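Local structure of V-type ATPase 116 kDa subunit (Meiothermus ruber, 3RRK) at residues 17-22 with 307-312; 42-47 with 288-293; 113-118 with 240-245; 142-147 with 221-226; 148-153 with 190-195. The protein is the cytoplasmic N-terminal domain of subunit I, the subunit a homolog of a V-ATPase, a complex that probably couples ATPase activity to proton transport by rotation. One frame throughout, in Å; residues are numbered along the deposited sequence.

Interaction 1 (17-22 with 307-312); sequences LIVAGP and RLRDQI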
# COMPACT_ATOMS: atom_id res chain seq x y z
N LEU A 17 13.92 34.43 19.25
CA LEU A 17 12.92 33.37 19.30
C LEU A 17 11.57 33.88 18.82
O LEU A 17 11.18 35.00 19.14
CB LEU A 17 12.78 32.77 20.70
CG LEU A 17 11.65 31.73 20.79
CD1 LEU A 17 12.09 30.30 20.32
CD2 LEU A 17 11.04 31.67 22.18
N ILE A 18 10.88 33.07 18.04
CA ILE A 18 9.57 33.46 17.56
C ILE A 18 8.64 32.30 17.85
O ILE A 18 8.93 31.17 17.50
CB ILE A 18 9.59 33.78 16.06
CG1 ILE A 18 10.69 34.80 15.77
CG2 ILE A 18 8.26 34.33 15.61
CD1 ILE A 18 11.49 34.46 14.55
N VAL A 19 7.53 32.60 18.50
CA VAL A 19 6.62 31.57 18.94
C VAL A 19 5.20 31.94 18.58
O VAL A 19 4.82 33.11 18.66
CB VAL A 19 6.68 31.41 20.46
CG1 VAL A 19 5.86 30.20 20.89
CG2 VAL A 19 8.12 31.28 20.91
N ALA A 20 4.41 30.96 18.18
CA ALA A 20 3.01 31.19 17.89
C ALA A 20 2.16 30.07 18.49
O ALA A 20 2.64 28.96 18.71
CB ALA A 20 2.78 31.32 16.38
N GLY A 21 0.89 30.38 18.77
CA GLY A 21 -0.02 29.39 19.30
C GLY A 21 -1.45 29.85 19.17
O GLY A 21 -1.75 30.80 18.45
N PRO A 22 -2.35 29.16 19.86
CA PRO A 22 -3.74 29.64 19.93
C PRO A 22 -3.78 30.90 20.77
O PRO A 22 -2.88 31.12 21.57
CB PRO A 22 -4.47 28.50 20.66
CG PRO A 22 -3.39 27.78 21.43
CD PRO A 22 -2.14 27.91 20.61
N ARG A 307 3.38 21.59 22.88
CA ARG A 307 2.85 20.70 21.84
C ARG A 307 1.78 21.36 20.95
O ARG A 307 1.59 20.93 19.80
CB ARG A 307 2.31 19.39 22.44
CG ARG A 307 1.88 18.35 21.41
CD ARG A 307 1.07 17.21 22.04
NE ARG A 307 1.73 16.61 23.20
CZ ARG A 307 1.27 15.56 23.87
NH1 ARG A 307 0.14 14.97 23.51
NH2 ARG A 307 1.94 15.09 24.92
N LEU A 308 1.09 22.38 21.48
CA LEU A 308 0.05 23.13 20.75
C LEU A 308 0.61 24.35 20.01
O LEU A 308 -0.13 25.09 19.33
CB LEU A 308 -1.06 23.62 21.70
CG LEU A 308 -1.86 22.69 22.62
CD1 LEU A 308 -1.13 22.43 23.94
CD2 LEU A 308 -3.24 23.29 22.89
N ARG A 309 1.91 24.56 20.16
CA ARG A 309 2.59 25.77 19.71
C ARG A 309 3.77 25.37 18.86
O ARG A 309 4.26 24.25 18.94
CB ARG A 309 3.15 26.50 20.93
CG ARG A 309 4.17 25.63 21.65
CD ARG A 309 4.86 26.35 22.79
NE ARG A 309 6.01 27.15 22.35
CZ ARG A 309 7.29 26.82 22.57
NH1 ARG A 309 7.60 25.70 23.22
NH2 ARG A 309 8.26 27.62 22.13
N ASP A 310 4.25 26.31 18.04
CA ASP A 310 5.50 26.09 17.34
C ASP A 310 6.42 27.30 17.42
O ASP A 310 6.00 28.44 17.27
CB ASP A 310 5.28 25.65 15.89
CG ASP A 310 4.09 26.32 15.24
OD1 ASP A 310 4.19 27.51 14.86
OD2 ASP A 310 3.04 25.65 15.11
N GLN A 311 7.69 27.03 17.67
CA GLN A 311 8.68 28.08 17.79
C GLN A 311 9.58 28.05 16.57
O GLN A 311 9.41 27.21 15.69
CB GLN A 311 9.52 27.86 19.05
CG GLN A 311 10.71 26.91 18.88
CD GLN A 311 10.35 25.44 19.13
OE1 GLN A 311 9.18 25.07 19.22
NE2 GLN A 311 11.38 24.60 19.26
N ILE A 312 10.51 28.99 16.50
CA ILE A 312 11.72 28.85 15.69
C ILE A 312 12.82 29.67 16.34
O ILE A 312 12.73 30.90 16.40
CB ILE A 312 11.55 29.23 14.18
CG1 ILE A 312 12.89 29.08 13.46
CG2 ILE A 312 11.03 30.64 14.01
CD1 ILE A 312 12.91 29.65 12.04
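An antiparallel β-ladder joins I18, V19 and A20 to I312, Q311 and D310, adding the last strand of the modelled chain to its first. The short strand segments run at 166° to each other, and two pairs of backbone bonds hold them. At the I18–I312 pair the two bonds differ in length. I312 N reaches I18 O at 2.9 Å, and I18 N meets I312 O at a longer 3.3 Å. The A20–D310 pair is more even, with A20 N 3.1 Å from D310 O and D310 N 3.2 Å from A20 O.

On the face carrying I18 and I312 the two side chains lie alongside each other and point the same way, CD1 of I18 touching CG2 of I312 at 3.9 Å. The long helix 224-281 covers this face, meeting I18 at M280 and I312 at V277. The face carrying V19 and Q311 is turned toward helix 26-36. Here R309, with CG set between its backbone N and carbonyl carbon (chi1 62°) and the chain bent at chi3, brings its guanidinium back over the ladder. CG1 of V19 sits at the edge of that group, in its plane, 3.4 Å from NE of R309. Nearby, CD1 of L17 packs against CB of Q311 at 3.8 Å. Strand 310-313 is the outermost strand beside 15-21, and the strand order 2-3-1-4, with a helix after the first and third strands and a large insertion between the second and third, is the βαββαβ order of a ferredoxin-like α+β sandwich.

Interaction 2 (42-47 with 288-293); sequences DPLRPD and ALMGWV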
# COMPACT_ATOMS: atom_id res chain seq x y z
N ASP A 42 8.26 40.46 23.30
CA ASP A 42 7.31 41.34 22.64
C ASP A 42 6.29 40.55 21.84
O ASP A 42 6.66 39.68 21.05
CB ASP A 42 8.02 42.33 21.72
CG ASP A 42 8.39 43.61 22.43
OD1 ASP A 42 9.60 43.80 22.72
OD2 ASP A 42 7.48 44.41 22.72
N PRO A 43 5.00 40.85 22.05
CA PRO A 43 3.95 40.22 21.24
C PRO A 43 4.07 40.69 19.80
O PRO A 43 4.42 41.85 19.56
CB PRO A 43 2.66 40.78 21.84
CG PRO A 43 3.04 41.23 23.20
CD PRO A 43 4.44 41.74 23.07
N LEU A 44 3.81 39.79 18.85
CA LEU A 44 3.77 40.14 17.44
C LEU A 44 2.33 40.09 16.91
O LEU A 44 1.49 39.33 17.41
CB LEU A 44 4.68 39.23 16.62
CG LEU A 44 6.19 39.29 16.84
CD1 LEU A 44 6.79 37.90 16.76
CD2 LEU A 44 6.86 40.21 15.83
N ARG A 45 2.07 40.91 15.91
CA ARG A 45 0.83 40.86 15.16
C ARG A 45 1.01 39.85 14.03
O ARG A 45 2.05 39.84 13.37
CB ARG A 45 0.51 42.24 14.59
CG ARG A 45 -0.76 42.31 13.77
CD ARG A 45 -1.12 43.76 13.46
NE ARG A 45 -1.28 44.55 14.67
CZ ARG A 45 -0.31 45.28 15.22
NH1 ARG A 45 0.89 45.32 14.65
NH2 ARG A 45 -0.54 45.96 16.33
N PRO A 46 0.00 38.99 13.80
CA PRO A 46 0.11 38.05 12.68
C PRO A 46 0.65 38.71 11.41
O PRO A 46 1.42 38.07 10.70
CB PRO A 46 -1.33 37.59 12.49
CG PRO A 46 -1.89 37.61 13.90
CD PRO A 46 -1.22 38.77 14.60
N ASP A 47 0.28 39.96 11.15
CA ASP A 47 0.78 40.72 9.99
C ASP A 47 2.27 40.59 9.74
O ASP A 47 2.71 40.38 8.61
CB ASP A 47 0.48 42.21 10.16
CG ASP A 47 -0.98 42.54 10.10
OD1 ASP A 47 -1.72 41.81 9.40
OD2 ASP A 47 -1.39 43.52 10.75
N ALA A 288 1.20 35.24 18.91
CA ALA A 288 2.61 35.11 18.54
C ALA A 288 3.52 36.06 19.32
O ALA A 288 3.25 37.25 19.41
CB ALA A 288 2.77 35.34 17.05
N LEU A 289 4.61 35.52 19.86
CA LEU A 289 5.57 36.31 20.64
C LEU A 289 6.99 36.27 20.04
O LEU A 289 7.33 35.38 19.24
CB LEU A 289 5.61 35.83 22.09
CG LEU A 289 4.45 36.15 23.03
CD1 LEU A 289 3.12 35.71 22.45
CD2 LEU A 289 4.69 35.48 24.37
N MET A 290 7.79 37.24 20.45
CA MET A 290 9.16 37.38 19.99
C MET A 290 10.01 37.56 21.24
O MET A 290 9.53 38.11 22.24
CB MET A 290 9.27 38.64 19.13
CG MET A 290 10.54 38.75 18.32
SD MET A 290 11.07 40.46 18.13
CE MET A 290 11.72 40.80 19.77
N GLY A 291 11.25 37.12 21.22
CA GLY A 291 12.08 37.23 22.40
C GLY A 291 13.52 36.91 22.12
O GLY A 291 13.85 36.43 21.04
N TRP A 292 14.39 37.17 23.09
CA TRP A 292 15.81 36.89 22.96
C TRP A 292 16.28 35.92 24.04
O TRP A 292 15.95 36.08 25.22
CB TRP A 292 16.62 38.18 22.97
CG TRP A 292 16.32 39.03 21.78
CD1 TRP A 292 15.30 39.94 21.65
CD2 TRP A 292 17.02 39.04 20.53
NE1 TRP A 292 15.34 40.51 20.40
CE2 TRP A 292 16.39 39.98 19.70
CE3 TRP A 292 18.14 38.34 20.05
CZ2 TRP A 292 16.83 40.24 18.40
CZ3 TRP A 292 18.57 38.60 18.76
CH2 TRP A 292 17.92 39.54 17.95
N VAL A 293 17.04 34.92 23.62
CA VAL A 293 17.44 33.82 24.47
C VAL A 293 18.96 33.70 24.53
O VAL A 293 19.60 33.46 23.50
CB VAL A 293 16.84 32.48 23.95
CG1 VAL A 293 17.05 31.36 24.96
CG2 VAL A 293 15.36 32.65 23.62
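With CG of L44 anti to its own carbonyl carbon (chi1 -66°) and CG of M290 anti to its own backbone N (chi1 -166°), the leucine branch is carried across to the base of the methionine while the thioether chain heads off past it. CD1 of L44 therefore meets CB of M290, 3.5 Å away, and the two side chains pass each other at a slant. The same methyl lies 3.6 Å from L289 O, so it covers a stretch of backbone as well as a side chain. On this face CB of L44 also looks across to CB of A288 at 4.4 Å.

Beneath these side chains runs an antiparallel pairing of strands 41-44 and 287-293. Two bonds close the D42–M290 pair: D42 N reaches M290 O at 2.9 Å, and M290 N reaches D42 O at 2.8 Å by a more bent path. A nearly straight bond of 2.7 Å then joins L44 N to A288 O. Between them P43 faces L289 as a non-hydrogen-bonded pair, a place where a proline, having no N-H, costs the ladder nothing.

Strand 41-44 is the outermost on this side of the four-stranded sheet at this end of the domain, and 287-293 is an inner strand, since its other edge pairs with 15-21. L44 reaches I18 on that further strand and L49 in the loop beyond. On the reverse face, L289 rests on L30 and L33 of helix 26-36. D42 and P43, by contrast, are exposed at the border of the sheet.

Interaction 3 (113-118 with 240-245); sequences KERAAL and EELVGI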
# COMPACT_ATOMS: atom_id res chain seq x y z
N LYS A 113 6.81 -5.58 -4.29
CA LYS A 113 5.88 -5.82 -5.40
C LYS A 113 5.95 -7.26 -5.86
O LYS A 113 4.93 -7.87 -6.20
CB LYS A 113 6.16 -4.86 -6.57
CG LYS A 113 5.45 -3.51 -6.45
CD LYS A 113 5.80 -2.58 -7.61
CE LYS A 113 5.17 -1.20 -7.46
NZ LYS A 113 5.77 -0.21 -8.41
N GLU A 114 7.14 -7.83 -5.86
CA GLU A 114 7.29 -9.18 -6.34
C GLU A 114 6.64 -10.13 -5.35
O GLU A 114 5.83 -10.96 -5.75
CB GLU A 114 8.77 -9.52 -6.55
CG GLU A 114 8.98 -10.84 -7.26
CD GLU A 114 8.23 -10.91 -8.58
OE1 GLU A 114 8.28 -9.91 -9.32
OE2 GLU A 114 7.58 -11.95 -8.86
N ARG A 115 7.01 -9.98 -4.07
CA ARG A 115 6.46 -10.78 -2.96
C ARG A 115 4.93 -10.80 -2.96
O ARG A 115 4.32 -11.86 -2.81
CB ARG A 115 6.98 -10.27 -1.61
CG ARG A 115 6.41 -11.03 -0.41
CD ARG A 115 6.80 -10.39 0.91
NE ARG A 115 6.22 -9.06 1.04
CZ ARG A 115 6.68 -8.11 1.85
NH1 ARG A 115 7.74 -8.34 2.60
NH2 ARG A 115 6.09 -6.92 1.88
N ALA A 116 4.31 -9.64 -3.13
CA ALA A 116 2.86 -9.59 -3.25
C ALA A 116 2.32 -10.34 -4.47
O ALA A 116 1.29 -11.00 -4.38
CB ALA A 116 2.35 -8.12 -3.24
N ALA A 117 3.00 -10.22 -5.61
CA ALA A 117 2.55 -10.91 -6.83
C ALA A 117 2.63 -12.42 -6.66
O ALA A 117 1.70 -13.14 -7.02
CB ALA A 117 3.35 -10.48 -8.04
N LEU A 118 3.73 -12.89 -6.07
CA LEU A 118 3.84 -14.30 -5.71
C LEU A 118 2.77 -14.76 -4.73
O LEU A 118 2.17 -15.80 -4.95
CB LEU A 118 5.24 -14.60 -5.20
CG LEU A 118 6.25 -14.59 -6.36
CD1 LEU A 118 7.52 -13.85 -5.99
CD2 LEU A 118 6.54 -16.01 -6.85
N GLU A 240 9.12 -21.44 -4.21
CA GLU A 240 10.55 -21.29 -4.04
C GLU A 240 11.02 -19.89 -4.42
O GLU A 240 11.95 -19.35 -3.82
CB GLU A 240 11.32 -22.37 -4.81
CG GLU A 240 12.84 -22.24 -4.71
CD GLU A 240 13.37 -22.28 -3.28
OE1 GLU A 240 12.78 -23.00 -2.43
OE2 GLU A 240 14.38 -21.58 -3.00
N GLU A 241 10.38 -19.29 -5.41
CA GLU A 241 10.72 -17.92 -5.77
C GLU A 241 10.38 -16.98 -4.62
O GLU A 241 11.03 -15.96 -4.42
CB GLU A 241 9.98 -17.48 -7.05
CG GLU A 241 10.29 -18.32 -8.27
CD GLU A 241 9.38 -18.05 -9.44
OE1 GLU A 241 8.81 -16.94 -9.54
OE2 GLU A 241 9.22 -18.96 -10.28
N LEU A 242 9.35 -17.33 -3.86
CA LEU A 242 8.93 -16.50 -2.75
C LEU A 242 9.98 -16.59 -1.64
O LEU A 242 10.34 -15.59 -1.02
CB LEU A 242 7.56 -16.96 -2.25
CG LEU A 242 6.93 -16.14 -1.12
CD1 LEU A 242 6.93 -14.68 -1.48
CD2 LEU A 242 5.52 -16.63 -0.84
N VAL A 243 10.49 -17.79 -1.40
CA VAL A 243 11.54 -17.97 -0.43
C VAL A 243 12.69 -17.01 -0.72
O VAL A 243 13.10 -16.23 0.14
CB VAL A 243 12.03 -19.43 -0.39
CG1 VAL A 243 13.35 -19.54 0.35
CG2 VAL A 243 10.97 -20.30 0.29
N GLY A 244 13.18 -17.04 -1.95
CA GLY A 244 14.24 -16.14 -2.37
C GLY A 244 13.94 -14.66 -2.21
O GLY A 244 14.80 -13.89 -1.80
N ILE A 245 12.72 -14.25 -2.56
CA ILE A 245 12.30 -12.87 -2.36
C ILE A 245 12.32 -12.51 -0.87
O ILE A 245 12.72 -11.41 -0.48
CB ILE A 245 10.89 -12.64 -2.90
CG1 ILE A 245 10.85 -12.83 -4.43
CG2 ILE A 245 10.41 -11.26 -2.51
CD1 ILE A 245 11.64 -11.79 -5.27
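Helix segments 113-118 and 240-245 run antiparallel at 154°, their axes 9.6 Å apart at closest approach, with R115 and I245 the nearest pair along the backbones. I245 points toward the other helix and spreads its two branches over it. Its side chain crosses that of E114 at about a right angle, CD1 of I245 touching CG of E114 at 3.5 Å, while CG2, anti to the isoleucine N, drops onto CB of R115 at 3.7 Å.

L118 fills the next position along. Its CD1 meets CG1 of I245 at 3.8 Å, and its CD2 lies against both CB of E241, at 3.7 Å, and the carboxylate oxygen OE1 of E241, at 3.6 Å. L242 approaches from the flank, CD1 reaching CG of R115 at 3.8 Å and the base of L118 a little further on. R115 thus lends its methylene carbons to the apolar seam and carries its polar end elsewhere, NH1 bonding V78 O. OE1 of E241 borders L118 and is paired in a salt bridge with R234 of its own helix. E114 OE2 and E241 OE1 are 5.2 Å apart, and any repulsion at this distance is probably eased by that salt bridge.

This seam of leucine and isoleucine bordered by charged residues belongs to the pairing of helices 94-138 and 224-281, the long antiparallel helical stalk that separates the two α/β lobes of the domain.

Interaction 4 (142-147 with 221-226); sequences LDESPR and AMPLGK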
# COMPACT_ATOMS: atom_id res chain seq x y z
N LEU A 142 -10.89 -30.70 -26.44
CA LEU A 142 -12.06 -29.97 -26.92
C LEU A 142 -11.95 -28.48 -26.61
O LEU A 142 -12.80 -27.70 -27.04
CB LEU A 142 -13.32 -30.48 -26.22
CG LEU A 142 -13.76 -31.94 -26.20
CD1 LEU A 142 -12.61 -32.89 -25.94
CD2 LEU A 142 -14.81 -32.13 -25.12
N ASP A 143 -10.93 -28.08 -25.85
CA ASP A 143 -10.92 -26.74 -25.26
C ASP A 143 -10.40 -25.62 -26.17
O ASP A 143 -10.54 -24.44 -25.85
CB ASP A 143 -10.24 -26.72 -23.88
CG ASP A 143 -8.78 -27.08 -23.92
OD1 ASP A 143 -8.18 -27.03 -25.01
OD2 ASP A 143 -8.22 -27.39 -22.85
N GLU A 144 -9.82 -25.98 -27.31
CA GLU A 144 -9.42 -24.98 -28.30
C GLU A 144 -9.80 -25.45 -29.70
O GLU A 144 -9.05 -25.26 -30.66
CB GLU A 144 -7.93 -24.67 -28.18
CG GLU A 144 -7.09 -25.85 -27.74
CD GLU A 144 -5.72 -25.44 -27.26
OE1 GLU A 144 -5.42 -24.22 -27.26
OE2 GLU A 144 -4.94 -26.34 -26.88
N SER A 145 -10.97 -26.08 -29.79
CA SER A 145 -11.53 -26.52 -31.06
C SER A 145 -12.47 -25.45 -31.60
O SER A 145 -13.49 -25.16 -30.99
CB SER A 145 -12.30 -27.83 -30.88
OG SER A 145 -11.50 -28.82 -30.25
N PRO A 146 -12.11 -24.86 -32.75
CA PRO A 146 -12.87 -23.73 -33.31
C PRO A 146 -14.35 -24.03 -33.56
O PRO A 146 -15.16 -23.11 -33.50
CB PRO A 146 -12.15 -23.44 -34.64
CG PRO A 146 -11.34 -24.67 -34.93
CD PRO A 146 -10.97 -25.25 -33.61
N ARG A 147 -14.71 -25.29 -33.81
CA ARG A 147 -16.11 -25.64 -34.08
C ARG A 147 -16.94 -25.98 -32.83
O ARG A 147 -18.14 -26.22 -32.94
CB ARG A 147 -16.17 -26.82 -35.05
CG ARG A 147 -16.75 -26.50 -36.42
CD ARG A 147 -15.68 -26.05 -37.39
NE ARG A 147 -16.22 -25.87 -38.73
CZ ARG A 147 -16.22 -26.82 -39.66
NH1 ARG A 147 -15.71 -28.01 -39.39
NH2 ARG A 147 -16.73 -26.57 -40.86
N ALA A 221 -8.13 -15.51 -19.73
CA ALA A 221 -8.12 -15.56 -21.19
C ALA A 221 -7.41 -16.79 -21.77
O ALA A 221 -6.85 -16.73 -22.87
CB ALA A 221 -7.47 -14.28 -21.73
N MET A 222 -7.42 -17.89 -21.04
CA MET A 222 -6.73 -19.09 -21.50
C MET A 222 -7.70 -20.23 -21.68
O MET A 222 -8.75 -20.26 -21.06
CB MET A 222 -5.66 -19.54 -20.52
CG MET A 222 -4.49 -18.60 -20.34
SD MET A 222 -3.29 -19.31 -19.19
CE MET A 222 -2.28 -17.88 -18.83
N PRO A 223 -7.32 -21.18 -22.54
CA PRO A 223 -8.07 -22.44 -22.58
C PRO A 223 -7.84 -23.15 -21.26
O PRO A 223 -6.74 -23.06 -20.71
CB PRO A 223 -7.39 -23.22 -23.71
CG PRO A 223 -6.69 -22.17 -24.54
CD PRO A 223 -6.29 -21.10 -23.59
N LEU A 224 -8.88 -23.81 -20.75
CA LEU A 224 -8.76 -24.70 -19.60
C LEU A 224 -7.40 -25.36 -19.54
O LEU A 224 -6.68 -25.23 -18.56
CB LEU A 224 -9.82 -25.79 -19.66
CG LEU A 224 -11.23 -25.27 -19.41
CD1 LEU A 224 -11.16 -24.43 -18.17
CD2 LEU A 224 -11.71 -24.46 -20.61
N GLY A 225 -7.06 -26.07 -20.60
CA GLY A 225 -5.85 -26.87 -20.63
C GLY A 225 -4.60 -26.08 -20.35
O GLY A 225 -3.75 -26.51 -19.58
N LYS A 226 -4.46 -24.93 -20.99
CA LYS A 226 -3.28 -24.10 -20.78
C LYS A 226 -3.27 -23.57 -19.34
O LYS A 226 -2.24 -23.64 -18.66
CB LYS A 226 -3.23 -22.96 -21.80
CG LYS A 226 -3.23 -23.44 -23.25
CD LYS A 226 -2.25 -22.65 -24.11
CE LYS A 226 -2.22 -23.16 -25.54
NZ LYS A 226 -1.11 -22.52 -26.32
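The carboxylate of D143 is met from above its plane by the backbone N-H of G225, which stands 42° out of that plane at 2.9 Å from OD2. OD1 turns to the proline just ahead, lying 4.1 Å from CB of P223. The second flat group, the carboxylate of E144, offers OE1 to CG of P223 at 3.6 Å and to CE of K226 at 3.8 Å, so both acids lean on the same short piece of chain.

What brings D143 there is its first torsion: CG lies between the backbone N and the carbonyl carbon (chi1 65°), and the side chain is carried toward the backbone of P223 to G225. G225, with no side chain of its own, lets OD2 of D143 come within 3.3 Å of its CA. The site lies near the N-terminal end of the long helix 224-281, where the N-H groups of the first turn lack acceptors within the helix. A carboxylate placed there is probably stabilised in its charged form by the helix dipole, and the loop between helix 94-138 and strand 148-155 supplies it.

P223 crosses D143 at about a right angle and is touched by both acids. K226 bends at chi2 and crosses E144 in the same manner, yet its NZ stays 4.7 Å from OE1 of E144; their opposite charges may attract weakly, without making a salt bridge.

Interaction 5 (148-153 with 190-195); sequences LGVIPF and LVVVKR
V191 and F153 pack together at the buried end of this antiparallel ladder, CG2 of the valine lying at the edge of the phenyl ring, near its plane, 3.3 Å from CE1. The ring reaches back over strand 187-194 because CG of F153 sits between the backbone N and the carbonyl carbon (chi1 69°). On the reverse face L190, its CG anti to the backbone N, completes this compact part by laying CD1 over the neighbouring strand, 3.9 Å from CB of V150 and 4.3 Å from CB of P152. Four backbone bonds run along the ladder. Near the packed end I151 and V191 exchange a pair at 3.0 Å (I151 N to V191 O) and 2.9 Å (V191 N to I151 O), and next to the open end G149 and V193 exchange another of like length.

That other end opens toward solvent. L148 and K194 face each other but their side chains diverge, and K194 reaches a bound buffer molecule, probably from the crystallisation liquor, through a salt bridge. R195 folds back through bends at chi2 and chi3 until one face of its guanidinium lies over L148 O, which is offset toward the rim, 3.2 Å from the plane. Although NH2 is near that oxygen, the angle is too poor for a hydrogen bond; the group is held instead by P146 O, bonded to NE, with a weak bond from NH2 to S145 O.

The strand 148-155 forms one border of a three-stranded sheet, with 187-194 in the middle and 177-182 beyond. Helix 198-206 packs on I151, F153 and V193, and helix 158-172 covers F153, V191 and V193.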
# COMPACT_ATOMS: atom_id res chain seq x y z
N LEU A 148 -16.31 -26.00 -31.65
CA LEU A 148 -16.98 -26.32 -30.40
C LEU A 148 -16.78 -25.26 -29.32
O LEU A 148 -15.68 -24.73 -29.16
CB LEU A 148 -16.48 -27.65 -29.84
CG LEU A 148 -16.66 -28.99 -30.56
CD1 LEU A 148 -15.96 -30.07 -29.74
CD2 LEU A 148 -18.13 -29.34 -30.78
N GLY A 149 -17.84 -24.97 -28.58
CA GLY A 149 -17.75 -24.07 -27.44
C GLY A 149 -17.96 -24.76 -26.10
O GLY A 149 -18.87 -25.58 -25.93
N VAL A 150 -17.12 -24.42 -25.13
CA VAL A 150 -17.24 -24.99 -23.80
C VAL A 150 -17.53 -23.95 -22.74
O VAL A 150 -17.18 -22.78 -22.88
CB VAL A 150 -15.97 -25.75 -23.39
CG1 VAL A 150 -15.48 -26.59 -24.55
CG2 VAL A 150 -14.89 -24.76 -22.92
N ILE A 151 -18.19 -24.39 -21.68
CA ILE A 151 -18.43 -23.54 -20.52
C ILE A 151 -18.18 -24.35 -19.28
O ILE A 151 -18.87 -25.34 -19.03
CB ILE A 151 -19.87 -23.03 -20.45
CG1 ILE A 151 -20.26 -22.27 -21.70
CG2 ILE A 151 -20.02 -22.13 -19.26
CD1 ILE A 151 -21.72 -21.85 -21.73
N PRO A 152 -17.16 -23.95 -18.51
CA PRO A 152 -16.98 -24.48 -17.16
C PRO A 152 -17.89 -23.70 -16.24
O PRO A 152 -18.16 -22.53 -16.51
CB PRO A 152 -15.52 -24.16 -16.86
CG PRO A 152 -15.27 -22.91 -17.62
CD PRO A 152 -16.14 -22.95 -18.86
N PHE A 153 -18.36 -24.34 -15.18
CA PHE A 153 -19.21 -23.65 -14.21
C PHE A 153 -19.40 -24.52 -12.97
O PHE A 153 -19.33 -25.74 -13.06
CB PHE A 153 -20.55 -23.28 -14.83
CG PHE A 153 -21.44 -24.45 -15.13
CD1 PHE A 153 -21.28 -25.18 -16.30
CD2 PHE A 153 -22.43 -24.83 -14.24
CE1 PHE A 153 -22.10 -26.25 -16.58
CE2 PHE A 153 -23.26 -25.91 -14.52
CZ PHE A 153 -23.10 -26.62 -15.69
N LEU A 190 -18.88 -29.07 -16.87
CA LEU A 190 -18.51 -28.50 -18.15
C LEU A 190 -19.60 -28.84 -19.16
O LEU A 190 -20.09 -29.97 -19.20
CB LEU A 190 -17.17 -29.08 -18.59
CG LEU A 190 -16.62 -28.60 -19.93
CD1 LEU A 190 -15.90 -27.28 -19.75
CD2 LEU A 190 -15.68 -29.64 -20.53
N VAL A 191 -19.99 -27.86 -19.97
CA VAL A 191 -20.89 -28.12 -21.07
C VAL A 191 -20.14 -27.91 -22.37
O VAL A 191 -19.28 -27.04 -22.46
CB VAL A 191 -22.08 -27.17 -21.11
CG1 VAL A 191 -23.16 -27.72 -22.06
CG2 VAL A 191 -22.64 -26.99 -19.73
N VAL A 192 -20.49 -28.73 -23.36
CA VAL A 192 -19.90 -28.68 -24.68
C VAL A 192 -20.99 -28.65 -25.74
O VAL A 192 -21.94 -29.43 -25.70
CB VAL A 192 -19.01 -29.90 -24.92
CG1 VAL A 192 -18.37 -29.82 -26.30
CG2 VAL A 192 -17.96 -29.99 -23.81
N VAL A 193 -20.85 -27.73 -26.68
CA VAL A 193 -21.92 -27.44 -27.62
C VAL A 193 -21.30 -27.01 -28.95
O VAL A 193 -20.10 -26.71 -29.01
CB VAL A 193 -22.82 -26.28 -27.09
CG1 VAL A 193 -23.81 -26.78 -26.05
CG2 VAL A 193 -21.96 -25.17 -26.50
N LYS A 194 -22.09 -27.00 -30.01
CA LYS A 194 -21.64 -26.37 -31.23
C LYS A 194 -21.25 -24.93 -30.88
O LYS A 194 -21.94 -24.26 -30.11
CB LYS A 194 -22.75 -26.40 -32.29
CG LYS A 194 -23.10 -27.81 -32.79
CD LYS A 194 -24.40 -27.86 -33.62
CE LYS A 194 -24.27 -27.15 -34.96
NZ LYS A 194 -25.37 -27.52 -35.89
N ARG A 195 -20.12 -24.47 -31.42
CA ARG A 195 -19.68 -23.09 -31.22
C ARG A 195 -20.83 -22.10 -31.43
O ARG A 195 -21.02 -21.17 -30.64
CB ARG A 195 -18.53 -22.74 -32.16
CG ARG A 195 -18.10 -21.28 -32.08
CD ARG A 195 -17.32 -20.99 -30.80
NE ARG A 195 -15.97 -21.55 -30.82
CZ ARG A 195 -15.10 -21.46 -29.82
NH1 ARG A 195 -15.45 -20.82 -28.70
NH2 ARG A 195 -13.90 -22.01 -29.92

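Overall arrangement
The five contacts trace an elongated domain with an α/β lobe at each end. Interactions 1 and 2 share one sheet, strands 15-21 and 287-293 being neighbours in it, and V19 O and L289 N probably bond across their boundary. At the far end interactions 4 and 5 touch mainly through R195, whose N probably bonds R147 O, while about 73 Å separates the centres of interactions 1 and 5. Interaction 5 is the buried one; 1 and 2 are partly buried. These three rely on backbone ladders, whereas the surface contacts differ: 3 is apolar between helices, and 4 pairs a carboxylate with a backbone N-H near the end of helix 224-281. Both use that helix.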